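Side-chain contacts in N2152 (Neocallimastix frontalis, PDB 5U22), which probably hydrolyses glycosidic bonds in rare arabinosyl substrates, as a family 39 glycoside hydrolase of a rumen anaerobic fungus: residues A[344-347]-A[353-356]; A[390-395]-A[403-408]. All coordinates share one frame; numbering follows the deposited sequence.

Contact 1 of 2, residues A[344-347]-A[353-356]; sequences FIFG and SVKA
F344 carries its CG anti to the backbone N (chi1 -180°), which places the ring edge beside A356, whereas F346 folds its CG back over its own main chain (chi1 52°), which puts its ring beside V354. The F344 ring uses its edge: CE2 lies 4.0 Å from A356 CB, and the methyl carbon sits near the ring plane. At F346 the approach is oblique, with CE2 3.9 Å from V354 CG1, the two side chains passing alongside one another in opposing senses. The separation of 8.9 Å between the CA atoms of F344 and A356 is too wide for neighbouring strands of one sheet; it fits two layers packed face to face, as expected of the beta sandwich that accompanies the TIM barrel here. Within 344-347 the rings also pack on each other, since F346 CD1 stands 3.4 Å above the F344 ring, over its centre, with the two planes inclined by about 35°. All four touching residues are buried and apolar. L25 from strand 23-28 touches both F344 and V354, while I418 from strand 415-422 meets both F346 and A356.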
ATOM      1  N   PHE A 344      -9.313   1.023  15.916  1.00 14.15           N
ATOM      2  CA  PHE A 344      -8.084   1.810  15.864  1.00 14.70           C
ATOM      3  C   PHE A 344      -6.918   0.832  15.861  1.00 14.99           C
ATOM      4  O   PHE A 344      -6.750   0.077  16.825  1.00 17.11           O
ATOM      5  CB  PHE A 344      -7.996   2.758  17.066  1.00 13.10           C
ATOM      6  CG  PHE A 344      -6.753   3.614  17.084  1.00 16.63           C
ATOM      7  CD1 PHE A 344      -6.115   3.957  15.898  1.00 11.54           C
ATOM      8  CD2 PHE A 344      -6.231   4.083  18.279  1.00 22.47           C
ATOM      9  CE1 PHE A 344      -4.966   4.741  15.907  1.00 17.23           C
ATOM     10  CE2 PHE A 344      -5.084   4.882  18.291  1.00 17.86           C
ATOM     11  CZ  PHE A 344      -4.459   5.204  17.097  1.00 14.74           C
ATOM     12  N   ILE A 345      -6.140   0.814  14.776  1.00 13.22           N
ATOM     13  CA  ILE A 345      -4.954  -0.039  14.689  1.00 11.39           C
ATOM     14  C   ILE A 345      -3.721   0.845  14.617  1.00 18.79           C
ATOM     15  O   ILE A 345      -3.730   1.884  13.944  1.00 13.43           O
ATOM     16  CB  ILE A 345      -5.013  -1.008  13.487  1.00 15.92           C
ATOM     17  CG1 ILE A 345      -5.052  -0.250  12.156  1.00 14.48           C
ATOM     18  CG2 ILE A 345      -6.235  -1.896  13.589  1.00 16.41           C
ATOM     19  CD1 ILE A 345      -5.132  -1.189  10.936  1.00 17.18           C
ATOM     20  N   PHE A 346      -2.654   0.435  15.304  1.00 17.67           N
ATOM     21  CA  PHE A 346      -1.495   1.306  15.418  1.00 14.43           C
ATOM     22  C   PHE A 346      -0.275   0.483  15.810  1.00 12.67           C
ATOM     23  O   PHE A 346      -0.378  -0.664  16.249  1.00 13.17           O
ATOM     24  CB  PHE A 346      -1.752   2.434  16.428  1.00 12.69           C
ATOM     25  CG  PHE A 346      -2.232   1.950  17.773  1.00 17.65           C
ATOM     26  CD1 PHE A 346      -3.584   1.733  18.001  1.00 14.26           C
ATOM     27  CD2 PHE A 346      -1.335   1.722  18.810  1.00 15.26           C
ATOM     28  CE1 PHE A 346      -4.042   1.300  19.251  1.00 12.87           C
ATOM     29  CE2 PHE A 346      -1.775   1.298  20.057  1.00 15.13           C
ATOM     30  CZ  PHE A 346      -3.127   1.076  20.277  1.00 13.32           C
ATOM     31  N   GLY A 347       0.889   1.097  15.659  1.00 17.26           N
ATOM     32  CA  GLY A 347       2.129   0.410  15.949  1.00 16.57           C
ATOM     33  C   GLY A 347       3.318   1.220  15.498  1.00 13.88           C
ATOM     34  O   GLY A 347       3.166   2.160  14.709  1.00 15.94           O
ATOM     35  N   SER A 353       4.886   3.084  26.776  1.00 19.27           N
ATOM     36  CA  SER A 353       3.485   3.178  27.156  1.00 20.08           C
ATOM     37  C   SER A 353       2.758   3.898  26.033  1.00 17.37           C
ATOM     38  O   SER A 353       3.332   4.756  25.359  1.00 19.79           O
ATOM     39  CB  SER A 353       3.287   3.951  28.475  1.00 21.00           C
ATOM     40  OG  SER A 353       3.760   3.203  29.580  1.00 32.58           O
ATOM     41  N   VAL A 354       1.491   3.560  25.833  1.00 15.21           N
ATOM     42  CA  VAL A 354       0.662   4.241  24.849  1.00 16.88           C
ATOM     43  C   VAL A 354      -0.637   4.691  25.504  1.00 17.47           C
ATOM     44  O   VAL A 354      -1.264   3.937  26.254  1.00 18.52           O
ATOM     45  CB  VAL A 354       0.365   3.343  23.630  1.00 15.56           C
ATOM     46  CG1 VAL A 354      -0.715   3.980  22.746  1.00 17.84           C
ATOM     47  CG2 VAL A 354       1.644   3.095  22.842  1.00 15.83           C
ATOM     48  N   LYS A 355      -1.042   5.918  25.208  1.00 16.18           N
ATOM     49  CA  LYS A 355      -2.329   6.461  25.614  1.00 18.53           C
ATOM     50  C   LYS A 355      -3.094   6.779  24.340  1.00 18.63           C
ATOM     51  O   LYS A 355      -2.689   7.660  23.571  1.00 17.53           O
ATOM     52  CB  LYS A 355      -2.151   7.709  26.474  1.00 17.06           C
ATOM     53  CG  LYS A 355      -3.429   8.269  27.069  1.00 16.40           C
ATOM     54  CD  LYS A 355      -3.120   9.611  27.717  1.00 19.84           C
ATOM     55  CE  LYS A 355      -4.272  10.125  28.558  1.00 25.54           C
ATOM     56  NZ  LYS A 355      -3.917  11.440  29.201  1.00 30.14           N
ATOM     57  N   ALA A 356      -4.173   6.038  24.101  1.00 18.79           N
ATOM     58  CA  ALA A 356      -5.025   6.241  22.940  1.00 15.34           C
ATOM     59  C   ALA A 356      -6.237   7.037  23.391  1.00 21.49           C
ATOM     60  O   ALA A 356      -7.103   6.515  24.101  1.00 18.76           O
ATOM     61  CB  ALA A 356      -5.430   4.905  22.320  1.00 15.08           C
TER

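Contact 2 of 2, residues A[390-395]-A[403-408]; sequences TIFEKN and ISVDLS
Strands 390-395 and 403-408 run roughly antiparallel, at 152° between their N-to-C directions, and their axes come no closer than 9.3 Å. I391 and L407 have the nearest CA pair, 8.6 Å apart, a spacing that indicates packing across two layers instead of edge-to-edge pairing. A classic beta bulge shapes the first strand: I391 and F392 both face V373, and the CB atoms of both point toward 403-408. I391 meets L407 through methyl groups, CD1 lying 4.2 Å from CD2 of L407. F392 reaches in with its ring, brought over by a chi1 of 67°. The ring edge meets the backbone of D406, CE2 being 3.6 Å from D406 O, which lies near the ring plane; the aromatic C-H edge, with its slight positive charge, probably suits that carbonyl. CZ of the same ring stands 4.1 Å from V405 CG1, the ring meeting that methyl at a slant. V405 and L407 are buried, I391 and D406 exposed. Beside 389-397 in the same layer, V373 of strand 368-376 touches F392, V405 and L407, while strand 353-359 flanks 403-408 and strand 415-422 supplies I418 against V405 and Y416 against L407.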
ATOM      1  N   THR A 390      -5.418 -11.111  23.372  1.00 18.47           N
ATOM      2  CA  THR A 390      -6.205 -10.066  24.002  1.00 20.05           C
ATOM      3  C   THR A 390      -5.474  -9.586  25.254  1.00 20.76           C
ATOM      4  O   THR A 390      -5.283 -10.355  26.199  1.00 21.49           O
ATOM      5  CB  THR A 390      -7.605 -10.576  24.323  1.00 16.51           C
ATOM      6  OG1 THR A 390      -8.227 -10.982  23.101  1.00 16.72           O
ATOM      7  CG2 THR A 390      -8.441  -9.457  24.942  1.00 21.96           C
ATOM      8  N   ILE A 391      -5.036  -8.327  25.243  1.00 16.92           N
ATOM      9  CA  ILE A 391      -4.382  -7.745  26.417  1.00 15.09           C
ATOM     10  C   ILE A 391      -5.381  -7.587  27.558  1.00 22.06           C
ATOM     11  O   ILE A 391      -5.149  -8.050  28.679  1.00 23.06           O
ATOM     12  CB  ILE A 391      -3.739  -6.395  26.055  1.00 17.58           C
ATOM     13  CG1 ILE A 391      -2.786  -6.554  24.867  1.00 20.03           C
ATOM     14  CG2 ILE A 391      -3.023  -5.808  27.265  1.00 18.58           C
ATOM     15  CD1 ILE A 391      -2.119  -5.251  24.462  1.00 19.42           C
ATOM     16  N   PHE A 392      -6.497  -6.917  27.293  1.00 17.90           N
ATOM     17  CA  PHE A 392      -7.579  -6.787  28.257  1.00 21.66           C
ATOM     18  C   PHE A 392      -8.840  -6.376  27.509  1.00 22.95           C
ATOM     19  O   PHE A 392      -8.789  -5.938  26.356  1.00 20.65           O
ATOM     20  CB  PHE A 392      -7.249  -5.789  29.380  1.00 22.79           C
ATOM     21  CG  PHE A 392      -7.143  -4.341  28.936  1.00 16.06           C
ATOM     22  CD1 PHE A 392      -8.269  -3.531  28.880  1.00 23.01           C
ATOM     23  CD2 PHE A 392      -5.916  -3.780  28.660  1.00 18.02           C
ATOM     24  CE1 PHE A 392      -8.176  -2.202  28.503  1.00 19.57           C
ATOM     25  CE2 PHE A 392      -5.810  -2.453  28.276  1.00 19.61           C
ATOM     26  CZ  PHE A 392      -6.939  -1.660  28.195  1.00 19.69           C
ATOM     27  N   GLU A 393      -9.972  -6.529  28.191  1.00 18.23           N
ATOM     28  CA  GLU A 393     -11.282  -6.228  27.624  1.00 17.61           C
ATOM     29  C   GLU A 393     -12.193  -5.785  28.759  1.00 18.39           C
ATOM     30  O   GLU A 393     -12.385  -6.541  29.712  1.00 21.02           O
ATOM     31  CB  GLU A 393     -11.834  -7.472  26.922  1.00 18.07           C
ATOM     32  CG  GLU A 393     -13.182  -7.317  26.305  1.00 25.32           C
ATOM     33  CD  GLU A 393     -13.521  -8.466  25.371  1.00 25.86           C
ATOM     34  OE1 GLU A 393     -12.785  -9.484  25.372  1.00 28.68           O
ATOM     35  OE2 GLU A 393     -14.514  -8.337  24.628  1.00 26.88           O
ATOM     36  N   LYS A 394     -12.735  -4.569  28.684  1.00 16.38           N
ATOM     37  CA  LYS A 394     -13.608  -4.081  29.744  1.00 16.57           C
ATOM     38  C   LYS A 394     -14.432  -2.913  29.219  1.00 18.63           C
ATOM     39  O   LYS A 394     -14.186  -2.389  28.128  1.00 17.29           O
ATOM     40  CB  LYS A 394     -12.813  -3.670  30.990  1.00 18.04           C
ATOM     41  CG  LYS A 394     -11.955  -2.435  30.793  1.00 18.71           C
ATOM     42  CD  LYS A 394     -11.225  -2.068  32.071  1.00 22.10           C
ATOM     43  CE  LYS A 394     -10.359  -0.827  31.867  1.00 20.12           C
ATOM     44  NZ  LYS A 394      -9.455  -0.581  33.021  1.00 27.07           N
ATOM     45  N   ASN A 395     -15.415  -2.509  30.020  1.00 18.80           N
ATOM     46  CA  ASN A 395     -16.259  -1.379  29.665  1.00 15.93           C
ATOM     47  C   ASN A 395     -15.635  -0.089  30.172  1.00 20.59           C
ATOM     48  O   ASN A 395     -15.019  -0.058  31.244  1.00 22.43           O
ATOM     49  CB  ASN A 395     -17.672  -1.537  30.242  1.00 19.35           C
ATOM     50  CG  ASN A 395     -18.462  -2.674  29.584  1.00 23.98           C
ATOM     51  OD1 ASN A 395     -18.102  -3.184  28.512  1.00 23.94           O
ATOM     52  ND2 ASN A 395     -19.557  -3.064  30.226  1.00 20.59           N
ATOM     53  N   ILE A 403     -12.929   8.975  25.860  1.00 17.56           N
ATOM     54  CA  ILE A 403     -12.239   8.022  26.731  1.00 15.14           C
ATOM     55  C   ILE A 403     -10.749   8.042  26.392  1.00 16.50           C
ATOM     56  O   ILE A 403     -10.339   8.443  25.300  1.00 17.39           O
ATOM     57  CB  ILE A 403     -12.784   6.574  26.631  1.00 17.14           C
ATOM     58  CG1 ILE A 403     -12.333   5.892  25.336  1.00 15.20           C
ATOM     59  CG2 ILE A 403     -14.309   6.549  26.756  1.00 16.07           C
ATOM     60  CD1 ILE A 403     -12.805   4.462  25.212  1.00 19.93           C
ATOM     61  N   SER A 404      -9.933   7.641  27.361  1.00 19.05           N
ATOM     62  CA  SER A 404      -8.507   7.417  27.145  1.00 20.99           C
ATOM     63  C   SER A 404      -8.194   5.980  27.522  1.00 21.69           C
ATOM     64  O   SER A 404      -8.532   5.535  28.626  1.00 20.22           O
ATOM     65  CB  SER A 404      -7.629   8.374  27.965  1.00 19.03           C
ATOM     66  OG  SER A 404      -7.769   9.709  27.517  1.00 21.76           O
ATOM     67  N   VAL A 405      -7.559   5.262  26.604  1.00 20.28           N
ATOM     68  CA  VAL A 405      -7.249   3.844  26.769  1.00 18.73           C
ATOM     69  C   VAL A 405      -5.732   3.720  26.898  1.00 20.07           C
ATOM     70  O   VAL A 405      -4.995   4.119  25.987  1.00 17.14           O
ATOM     71  CB  VAL A 405      -7.792   3.020  25.588  1.00 17.14           C
ATOM     72  CG1 VAL A 405      -7.392   1.554  25.707  1.00 16.88           C
ATOM     73  CG2 VAL A 405      -9.313   3.138  25.505  1.00 13.76           C
ATOM     74  N   ASP A 406      -5.261   3.196  28.035  1.00 17.28           N
ATOM     75  CA  ASP A 406      -3.829   3.061  28.299  1.00 17.99           C
ATOM     76  C   ASP A 406      -3.339   1.643  28.018  1.00 18.67           C
ATOM     77  O   ASP A 406      -3.987   0.666  28.401  1.00 22.49           O
ATOM     78  CB  ASP A 406      -3.493   3.392  29.756  1.00 15.70           C
ATOM     79  CG  ASP A 406      -3.964   4.761  30.174  1.00 26.04           C
ATOM     80  OD1 ASP A 406      -3.856   5.701  29.375  1.00 26.82           O
ATOM     81  OD2 ASP A 406      -4.447   4.894  31.316  1.00 35.58           O
ATOM     82  N   LEU A 407      -2.172   1.539  27.377  1.00 18.27           N
ATOM     83  CA  LEU A 407      -1.477   0.270  27.185  1.00 17.49           C
ATOM     84  C   LEU A 407      -0.096   0.366  27.812  1.00 17.40           C
ATOM     85  O   LEU A 407       0.658   1.295  27.505  1.00 18.49           O
ATOM     86  CB  LEU A 407      -1.332  -0.093  25.708  1.00 17.74           C
ATOM     87  CG  LEU A 407      -2.547  -0.574  24.919  1.00 20.28           C
ATOM     88  CD1 LEU A 407      -3.539   0.557  24.703  1.00 22.44           C
ATOM     89  CD2 LEU A 407      -2.059  -1.127  23.580  1.00 22.52           C
ATOM     90  N   SER A 408       0.241  -0.602  28.664  1.00 20.45           N
ATOM     91  CA  SER A 408       1.547  -0.665  29.306  1.00 17.74           C
ATOM     92  C   SER A 408       2.463  -1.653  28.591  1.00 19.39           C
ATOM     93  O   SER A 408       2.014  -2.566  27.893  1.00 20.57           O
ATOM     94  CB  SER A 408       1.407  -1.069  30.777  1.00 20.45           C
ATOM     95  OG  SER A 408       1.012   0.043  31.549  1.00 31.14           O
TER

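Overall arrangement
From the N terminus, the chain lays down strand 23-28 of the beta sandwich, builds the barrel, and returns to the sandwich at strand 315-320. Contact 1 then closes the short loop between strands 341-347 and 353-359. Contact 2 follows in series, bridging the turn between strands 389-397 and 403-408, so the two closures neither nest nor cross. Their centres are 10 Å apart, and adjacent antiparallel strands join them: V354 O to L407 N and A356 N to V405 O, each 2.8 Å, are probable hydrogen bonds. Strands 353-359 and 403-408 thus belong to one layer, against which 341-347 and 389-397 pack, and F346 of contact 1 also touches L407 of contact 2.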